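Local atomic coordinates of conserved protein with 2 CBS domains (Pyrobaculum aerophilum, PDB entry 2RIH), a protein that binds AMP through a pair of CBS domains (a Bateman domain) and probably acts as a nucleotide-responsive module. Residues 81-86 / 102-107. Numbering follows the deposited sequence.
Sequences ITVLDT and RHVVVV. With SO4 (sulfate ion), chain C; SO4 (sulfate ion), chain D; SO4 (sulfate ion), chain F.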
# COMPACT_ATOMS: atom_id res chain seq x y z
N ILE A 81 -7.76 -4.81 12.72
CA ILE A 81 -8.99 -4.10 12.40
C ILE A 81 -9.78 -5.01 11.46
O ILE A 81 -9.36 -5.29 10.34
CB ILE A 81 -8.74 -2.73 11.73
CG1 ILE A 81 -7.82 -1.84 12.59
CG2 ILE A 81 -10.08 -2.02 11.42
CD1 ILE A 81 -8.25 -1.67 14.07
N THR A 82 -10.93 -5.48 11.94
CA THR A 82 -11.66 -6.53 11.24
C THR A 82 -13.01 -6.10 10.71
O THR A 82 -13.63 -5.15 11.19
CB THR A 82 -11.91 -7.74 12.17
OG1 THR A 82 -12.76 -7.33 13.24
CG2 THR A 82 -10.60 -8.30 12.74
N VAL A 83 -13.46 -6.83 9.69
CA VAL A 83 -14.85 -6.78 9.22
C VAL A 83 -15.33 -8.21 9.08
O VAL A 83 -14.53 -9.14 9.05
CB VAL A 83 -15.01 -6.04 7.87
CG1 VAL A 83 -14.66 -4.57 8.03
CG2 VAL A 83 -14.15 -6.70 6.77
N LEU A 84 -16.64 -8.38 9.01
CA LEU A 84 -17.24 -9.69 8.77
C LEU A 84 -17.24 -10.01 7.28
O LEU A 84 -17.31 -9.10 6.46
CB LEU A 84 -18.68 -9.74 9.31
CG LEU A 84 -18.87 -9.63 10.82
CD1 LEU A 84 -20.33 -9.35 11.14
CD2 LEU A 84 -18.38 -10.90 11.54
N ASP A 85 -17.13 -11.30 6.95
CA ASP A 85 -17.26 -11.78 5.57
C ASP A 85 -18.63 -11.44 4.95
O ASP A 85 -18.76 -11.34 3.72
CB ASP A 85 -16.98 -13.30 5.49
CG ASP A 85 -17.89 -14.13 6.40
OD1 ASP A 85 -18.54 -13.59 7.32
OD2 ASP A 85 -17.93 -15.36 6.21
N THR A 86 -19.62 -11.23 5.81
CA THR A 86 -20.98 -10.87 5.43
C THR A 86 -21.27 -9.36 5.42
O THR A 86 -22.37 -8.95 5.04
CB THR A 86 -21.98 -11.52 6.41
OG1 THR A 86 -21.60 -11.17 7.74
CG2 THR A 86 -22.00 -13.04 6.25
N ARG A 102 -4.94 0.51 4.80
CA ARG A 102 -5.25 0.13 3.43
C ARG A 102 -5.64 -1.33 3.32
O ARG A 102 -5.75 -1.85 2.22
CB ARG A 102 -4.07 0.46 2.53
CG ARG A 102 -3.85 1.95 2.38
CD ARG A 102 -2.56 2.23 1.66
NE ARG A 102 -1.47 1.57 2.36
CZ ARG A 102 -0.30 1.25 1.81
NH1 ARG A 102 -0.03 1.56 0.55
NH2 ARG A 102 0.60 0.61 2.55
N HIS A 103 -5.85 -1.96 4.46
CA HIS A 103 -6.29 -3.35 4.54
C HIS A 103 -7.25 -3.50 5.71
O HIS A 103 -7.25 -2.68 6.62
CB HIS A 103 -5.10 -4.29 4.79
CG HIS A 103 -4.10 -4.32 3.68
ND1 HIS A 103 -3.06 -3.43 3.59
CD2 HIS A 103 -3.99 -5.14 2.61
CE1 HIS A 103 -2.35 -3.69 2.51
NE2 HIS A 103 -2.89 -4.72 1.89
N VAL A 104 -8.07 -4.55 5.65
CA VAL A 104 -8.84 -5.01 6.80
C VAL A 104 -8.81 -6.53 6.80
O VAL A 104 -8.76 -7.18 5.75
CB VAL A 104 -10.33 -4.53 6.83
CG1 VAL A 104 -10.41 -3.05 7.11
CG2 VAL A 104 -11.06 -4.90 5.54
N VAL A 105 -8.82 -7.09 8.01
CA VAL A 105 -8.88 -8.52 8.20
C VAL A 105 -10.35 -8.94 8.13
O VAL A 105 -11.19 -8.38 8.83
CB VAL A 105 -8.25 -8.91 9.55
CG1 VAL A 105 -8.39 -10.41 9.82
CG2 VAL A 105 -6.79 -8.51 9.58
N VAL A 106 -10.67 -9.88 7.24
CA VAL A 106 -12.02 -10.40 7.12
C VAL A 106 -12.16 -11.65 7.98
O VAL A 106 -11.38 -12.59 7.84
CB VAL A 106 -12.40 -10.73 5.66
CG1 VAL A 106 -13.85 -11.17 5.57
CG2 VAL A 106 -12.16 -9.53 4.74
N VAL A 107 -13.15 -11.65 8.87
CA VAL A 107 -13.41 -12.79 9.74
C VAL A 107 -14.87 -13.21 9.61
O VAL A 107 -15.69 -12.47 9.06
CB VAL A 107 -13.07 -12.47 11.22
CG1 VAL A 107 -11.57 -12.17 11.37
CG2 VAL A 107 -13.91 -11.30 11.75
S SO4 C . -1.44 -0.74 5.57
O1 SO4 C . -1.77 0.66 5.33
O2 SO4 C . -2.69 -1.51 5.63
O3 SO4 C . -0.64 -1.29 4.47
O4 SO4 C . -0.72 -0.83 6.81
S SO4 D . -2.19 -5.47 -1.68
O1 SO4 D . -2.71 -4.11 -1.65
O2 SO4 D . -3.19 -6.36 -2.23
O3 SO4 D . -1.02 -5.53 -2.53
O4 SO4 D . -1.83 -5.89 -0.34
S SO4 F . -0.30 5.75 0.38
O1 SO4 F . 0.85 6.17 -0.40
O2 SO4 F . -1.32 6.79 0.35
O3 SO4 F . -0.86 4.54 -0.17
O4 SO4 F . 0.11 5.53 1.75
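This is a parallel pairing of the two strands of the beta-alpha-beta crossover in the second CBS domain. Strand 82-84 is an outer strand beside strand 103-107, and helix 89-99 links the two. Val105 N donates to Ile81 O, and Val105 O accepts from Val83 N at 2.9 Å. Val83 O then takes Val107 N, and Asp85 N closes the ladder on Val107 O at 2.8 Å. With CG1 of Val83 anti to the carbonyl carbon (chi1 -66°), CG2 meets Val104 CG2 at 3.8 Å and Val106 CG2 at 4.0 Å. Val83 also touches Val91 of the helix. On the other face, Thr82 CG2 packs against Val105 CB.

Arg102, just before strand 103-107, and His103, its first residue, are AMP-binding residues that hold sulfate ions in this model. Arg102 NE reaches O1 of the chain C sulfate in the guanidinium plane, and NH2 also forms a salt bridge to Glu56 of the second subunit. A leucine in place of Arg102 would probably leave that Glu56 without this partner and the sulfate less firmly gripped. His103 ND1 holds the same sulfate through O2 at 2.8 Å, while NE2 makes a nearly straight hydrogen bond (N-H...O 174°) to O4 of the chain D sulfate, 2.7 Å away.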